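Local coordinates for protein glutathione S-transferase (Pseudomonas protegens, PDB 4IKH) that binds two glutathione molecules and probably conjugates glutathione to electrophilic substrates, as glutathione transferases generally do, at residues 34-39 / 72-77; 87-92 / 96-101. All blocks are in the same frame, centred on the assembly; numbering follows the deposited sequence.

In the fold
Contact 1 and contact 2 illustrate how a thioredoxin-like domain builds one ligand site from loops at the ends of neighbouring strands. Their centres lie about 8 Å apart, and they follow one another along the chain. The sheet joins them: strands 75-78 and 87-90 are adjacent and antiparallel, with Ile76 N 2.8 Å from Leu89 O. A second tie is polar, Lys35 NZ lying 3.0 Å from Ser92 OG, between helix 31-43 of contact 1 and the start of helix 92-103 of contact 2. Both contacts touch the same glutathione and divide its hydrogen bonds: 72-77 bonds the cysteinyl and glycyl parts, 87-92 the gamma-glutamyl end.

Contact 1 of 2, residues 34-39 / 72-77; sequences VKVSIM and KIPAIL. With GSH (glutathione), chain B.
Helix 31-43 passes over the segment leading into strand 75-78 with the CA atoms of Val36 and Pro74 7.3 Å apart, in the thioredoxin fold whose cis-proline loop this is. The peptide bond before Pro74 is cis. With CG1 anti to the backbone N (chi1 174°), Val36 divides its two methyls between Pro74 and Ile76, two residues apart: CG2 rests on Pro74 CG at 3.7 Å, and CG1 meets the branch methyl Ile76 CG2 at 4.1 Å. Leu25 of strand 23-27 and Ile95 of helix 92-103 also touch Val36, so this small apolar patch is buried between helices and sheet.

Just before the proline, the loop offers its backbone to glutathione. Ile73 N donates to the cysteinyl carbonyl O2 at 2.8 Å, while the cysteinyl N2 returns a bond to Ile73 O at 2.7 Å, a pairing like that of neighbouring strands. Lys72 runs alongside the tripeptide and bends at its last torsion (chi4 -94°), bringing NZ to 3.1 Å from the glycyl carboxylate oxygen O31. A leucine here would probably leave that carboxylate without this cationic partner. Beside the cysteinyl group, Ile73 CD1 approaches glutathione CB2 to 3.9 Å.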
# COMPACT_ATOMS: atom_id res chain seq x y z
N VAL A 34 -14.54 -2.33 -5.84
CA VAL A 34 -15.66 -2.11 -4.94
C VAL A 34 -15.27 -1.27 -3.73
O VAL A 34 -16.14 -0.71 -3.06
CB VAL A 34 -16.35 -3.43 -4.50
CG1 VAL A 34 -16.78 -4.24 -5.72
CG2 VAL A 34 -15.44 -4.25 -3.61
N LYS A 35 -13.97 -1.17 -3.44
CA LYS A 35 -13.51 -0.30 -2.35
C LYS A 35 -14.04 1.11 -2.58
O LYS A 35 -14.56 1.76 -1.67
CB LYS A 35 -11.98 -0.24 -2.29
CG LYS A 35 -11.25 -1.49 -1.79
CD LYS A 35 -9.72 -1.18 -1.80
CE LYS A 35 -8.85 -2.39 -1.50
NZ LYS A 35 -7.40 -2.10 -1.80
N VAL A 36 -13.89 1.58 -3.82
CA VAL A 36 -14.21 2.95 -4.19
C VAL A 36 -15.71 3.19 -4.42
O VAL A 36 -16.23 4.23 -4.02
CB VAL A 36 -13.39 3.37 -5.44
CG1 VAL A 36 -13.81 4.75 -5.92
CG2 VAL A 36 -11.90 3.35 -5.12
N SER A 37 -16.39 2.24 -5.04
CA SER A 37 -17.84 2.36 -5.24
C SER A 37 -18.57 2.28 -3.91
O SER A 37 -19.54 3.00 -3.68
CB SER A 37 -18.38 1.31 -6.21
OG SER A 37 -17.93 0.01 -5.87
N ILE A 38 -18.09 1.41 -3.02
CA ILE A 38 -18.63 1.36 -1.67
C ILE A 38 -18.39 2.69 -0.96
O ILE A 38 -19.30 3.23 -0.33
CB ILE A 38 -18.03 0.21 -0.85
CG1 ILE A 38 -18.67 -1.11 -1.26
CG2 ILE A 38 -18.20 0.45 0.64
CD1 ILE A 38 -18.12 -2.31 -0.53
N MSE A 39 -17.18 3.23 -1.09
CA MSE A 39 -16.84 4.51 -0.49
C MSE A 39 -17.80 5.61 -0.91
O MSE A 39 -18.32 6.36 -0.08
CB MSE A 39 -15.41 4.91 -0.86
CG MSE A 39 -14.97 6.22 -0.25
SE MSE A 39 -15.10 6.17 1.69
CE MSE A 39 -14.39 7.94 2.10
N LYS A 72 -4.39 -0.48 -14.31
CA LYS A 72 -5.26 -1.13 -13.36
C LYS A 72 -6.40 -0.27 -12.79
O LYS A 72 -6.23 0.88 -12.53
CB LYS A 72 -4.43 -1.67 -12.21
CG LYS A 72 -3.52 -2.82 -12.55
CD LYS A 72 -2.84 -3.31 -11.31
CE LYS A 72 -1.60 -4.08 -11.61
NZ LYS A 72 -1.90 -5.51 -11.66
N ILE A 73 -7.54 -0.89 -12.57
CA ILE A 73 -8.67 -0.22 -11.93
C ILE A 73 -8.53 -0.42 -10.42
O ILE A 73 -7.87 -1.37 -9.98
CB ILE A 73 -10.04 -0.79 -12.45
CG1 ILE A 73 -10.17 -2.29 -12.18
CG2 ILE A 73 -10.21 -0.52 -13.94
CD1 ILE A 73 -10.91 -2.62 -10.89
N PRO A 74 -9.16 0.44 -9.60
CA PRO A 74 -9.99 1.59 -9.96
C PRO A 74 -9.18 2.84 -10.26
O PRO A 74 -8.02 2.97 -9.85
CB PRO A 74 -10.79 1.84 -8.68
CG PRO A 74 -9.86 1.43 -7.59
CD PRO A 74 -9.11 0.24 -8.14
N ALA A 75 -9.82 3.75 -10.99
CA ALA A 75 -9.30 5.09 -11.19
C ALA A 75 -10.49 6.03 -11.19
O ALA A 75 -11.59 5.65 -11.61
CB ALA A 75 -8.54 5.18 -12.52
N ILE A 76 -10.30 7.25 -10.71
CA ILE A 76 -11.36 8.25 -10.81
C ILE A 76 -10.90 9.49 -11.56
O ILE A 76 -9.70 9.74 -11.74
CB ILE A 76 -11.94 8.69 -9.44
CG1 ILE A 76 -10.91 9.51 -8.65
CG2 ILE A 76 -12.45 7.49 -8.65
CD1 ILE A 76 -11.46 10.07 -7.34
N LEU A 77 -11.88 10.27 -11.99
CA LEU A 77 -11.65 11.57 -12.57
C LEU A 77 -12.70 12.49 -11.99
O LEU A 77 -13.89 12.37 -12.31
CB LEU A 77 -11.75 11.51 -14.09
CG LEU A 77 -11.78 12.84 -14.85
CD1 LEU A 77 -10.70 13.77 -14.34
CD2 LEU A 77 -11.60 12.59 -16.34
N1 GSH B . -2.79 -1.30 -5.76
CA1 GSH B . -3.83 -1.18 -6.73
C1 GSH B . -5.04 -0.54 -6.12
O11 GSH B . -5.30 -0.72 -4.90
O12 GSH B . -5.82 0.19 -6.82
CB1 GSH B . -4.21 -2.54 -7.22
CG1 GSH B . -5.27 -2.37 -8.31
CD1 GSH B . -5.54 -3.68 -9.01
OE1 GSH B . -4.89 -4.67 -8.74
N2 GSH B . -6.60 -3.77 -10.00
CA2 GSH B . -6.86 -5.00 -10.66
C2 GSH B . -6.69 -4.71 -12.14
O2 GSH B . -7.06 -3.62 -12.59
CB2 GSH B . -8.27 -5.46 -10.41
SG2 GSH B . -8.60 -5.70 -8.68
N3 GSH B . -6.10 -5.68 -13.05
CA3 GSH B . -5.97 -5.35 -14.45
C3 GSH B . -4.65 -5.81 -14.96
O31 GSH B . -3.70 -6.03 -14.15
O32 GSH B . -4.48 -5.98 -16.19

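Contact 2 of 2, residues 87-92 / 96-101; sequences LALFES and LIYLAD. With GSH (glutathione), chain B.
Ser92 OG is gripped from two directions: it donates to oxygen O11 of the alpha-carboxylate of glutathione's gamma-glutamyl residue, and it accepts a hydrogen bond from Lys35 NZ. The modelled 2.5 Å from Ser92 OG to O11 is shorter than expected, and its exact length is doubtful. The backbone of the same residue serves the other carboxylate oxygen, Ser92 N donating to O12 at 2.8 Å, with a weak second bond to O11. Setting OG between the backbone N and the carbonyl carbon (chi1 56°) lets hydroxyl and amide reach one carboxylate together. Glu91, with the unusual positive phi of 76°, is the N-cap residue, and its OE1 receives the ligand's amino group N1 at 2.7 Å. Here the start of a helix serves as an anion site, as in glutathione transferases generally, and the helix dipole would be expected to favour the bound carboxylate.

At its far side Ser92 closes the first helical turn, Leu96 N donating to Ser92 O at 2.8 Å. Further along, Tyr98 turns its ring back to the strand. Leu87 CD2 lies over one face of it in a CH-pi contact, 4.2 Å from the ring centroid and 28° off the normal, whereas Leu89 CD1 crosses at the root of the side chain, 3.7 Å from Tyr98 CB. The phenol OH is hydrogen-bonded to Asp78 OD2 on the adjoining strand, and Tyr115 of the second subunit meets the ring edge-to-face. Helix 92-103 thus lies against edge strand 87-90, with helices 31-43, 111-140 and 183-196 packed around Leu96.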
# COMPACT_ATOMS: atom_id res chain seq x y z
N LEU A 87 -9.31 16.43 -11.59
CA LEU A 87 -8.27 15.60 -10.98
C LEU A 87 -8.46 14.13 -11.32
O LEU A 87 -9.55 13.57 -11.14
CB LEU A 87 -8.27 15.78 -9.45
CG LEU A 87 -7.31 14.88 -8.67
CD1 LEU A 87 -5.88 15.16 -9.09
CD2 LEU A 87 -7.47 15.07 -7.17
N ALA A 88 -7.40 13.52 -11.83
CA ALA A 88 -7.39 12.08 -12.07
C ALA A 88 -6.58 11.41 -10.96
O ALA A 88 -5.58 11.96 -10.50
CB ALA A 88 -6.79 11.77 -13.43
N LEU A 89 -7.04 10.24 -10.52
CA LEU A 89 -6.31 9.45 -9.54
C LEU A 89 -6.45 7.95 -9.82
O LEU A 89 -7.51 7.49 -10.24
CB LEU A 89 -6.82 9.73 -8.12
CG LEU A 89 -6.45 11.04 -7.44
CD1 LEU A 89 -7.16 11.12 -6.09
CD2 LEU A 89 -4.95 11.18 -7.27
N PHE A 90 -5.36 7.20 -9.60
CA PHE A 90 -5.46 5.76 -9.54
C PHE A 90 -4.96 5.31 -8.17
O PHE A 90 -4.56 6.15 -7.36
CB PHE A 90 -4.74 5.05 -10.72
CG PHE A 90 -3.23 5.13 -10.69
CD1 PHE A 90 -2.56 6.26 -11.12
CD2 PHE A 90 -2.47 4.03 -10.29
CE1 PHE A 90 -1.17 6.33 -11.12
CE2 PHE A 90 -1.08 4.08 -10.28
CZ PHE A 90 -0.43 5.24 -10.70
N GLU A 91 -5.01 4.00 -7.92
CA GLU A 91 -4.75 3.40 -6.60
C GLU A 91 -5.94 3.58 -5.65
O GLU A 91 -6.33 4.70 -5.28
CB GLU A 91 -3.42 3.88 -5.98
CG GLU A 91 -2.17 3.44 -6.75
CD GLU A 91 -1.91 1.94 -6.65
OE1 GLU A 91 -2.29 1.32 -5.62
OE2 GLU A 91 -1.33 1.39 -7.60
N SER A 92 -6.53 2.46 -5.27
CA SER A 92 -7.72 2.48 -4.45
C SER A 92 -7.49 3.23 -3.14
O SER A 92 -8.29 4.09 -2.75
CB SER A 92 -8.21 1.05 -4.19
OG SER A 92 -7.20 0.24 -3.61
N LEU A 96 -9.43 6.44 -1.70
CA LEU A 96 -10.13 6.39 -0.41
C LEU A 96 -9.77 7.59 0.46
O LEU A 96 -10.65 8.25 1.01
CB LEU A 96 -9.79 5.10 0.35
CG LEU A 96 -10.45 3.83 -0.18
CD1 LEU A 96 -10.10 2.61 0.66
CD2 LEU A 96 -11.96 4.02 -0.24
N ILE A 97 -8.48 7.88 0.57
CA ILE A 97 -8.02 9.00 1.38
C ILE A 97 -8.51 10.32 0.80
O ILE A 97 -8.95 11.21 1.52
CB ILE A 97 -6.48 9.04 1.47
CG1 ILE A 97 -5.95 7.91 2.35
CG2 ILE A 97 -6.01 10.38 2.04
CD1 ILE A 97 -4.42 7.88 2.44
N TYR A 98 -8.45 10.42 -0.53
CA TYR A 98 -8.93 11.62 -1.21
C TYR A 98 -10.40 11.86 -0.90
O TYR A 98 -10.77 12.93 -0.42
CB TYR A 98 -8.74 11.50 -2.72
CG TYR A 98 -9.42 12.61 -3.49
CD1 TYR A 98 -9.00 13.93 -3.37
CD2 TYR A 98 -10.49 12.34 -4.33
CE1 TYR A 98 -9.63 14.95 -4.07
CE2 TYR A 98 -11.13 13.36 -5.03
CZ TYR A 98 -10.69 14.65 -4.90
OH TYR A 98 -11.31 15.66 -5.59
N LEU A 99 -11.23 10.86 -1.17
CA LEU A 99 -12.68 10.99 -0.96
C LEU A 99 -13.02 11.20 0.51
O LEU A 99 -14.02 11.84 0.83
CB LEU A 99 -13.41 9.77 -1.51
CG LEU A 99 -13.30 9.49 -3.01
CD1 LEU A 99 -13.92 8.14 -3.30
CD2 LEU A 99 -13.99 10.58 -3.83
N ALA A 100 -12.18 10.70 1.41
CA ALA A 100 -12.38 10.91 2.84
C ALA A 100 -12.18 12.38 3.20
O ALA A 100 -13.00 12.97 3.91
CB ALA A 100 -11.44 10.04 3.65
N ASP A 101 -11.06 12.94 2.73
CA ASP A 101 -10.72 14.34 2.93
C ASP A 101 -11.80 15.25 2.38
O ASP A 101 -12.23 16.21 3.03
CB ASP A 101 -9.42 14.67 2.19
CG ASP A 101 -8.17 14.31 2.98
OD1 ASP A 101 -8.27 13.86 4.14
OD2 ASP A 101 -7.07 14.49 2.42
N1 GSH B . -2.79 -1.30 -5.76
CA1 GSH B . -3.83 -1.18 -6.73
C1 GSH B . -5.04 -0.54 -6.12
O11 GSH B . -5.30 -0.72 -4.90
O12 GSH B . -5.82 0.19 -6.82
CB1 GSH B . -4.21 -2.54 -7.22
CG1 GSH B . -5.27 -2.37 -8.31
CD1 GSH B . -5.54 -3.68 -9.01
OE1 GSH B . -4.89 -4.67 -8.74
N2 GSH B . -6.60 -3.77 -10.00
CA2 GSH B . -6.86 -5.00 -10.66
C2 GSH B . -6.69 -4.71 -12.14
O2 GSH B . -7.06 -3.62 -12.59
CB2 GSH B . -8.27 -5.46 -10.41
SG2 GSH B . -8.60 -5.70 -8.68
N3 GSH B . -6.10 -5.68 -13.05
CA3 GSH B . -5.97 -5.35 -14.45
C3 GSH B . -4.65 -5.81 -14.96
O31 GSH B . -3.70 -6.03 -14.15
O32 GSH B . -4.48 -5.98 -16.19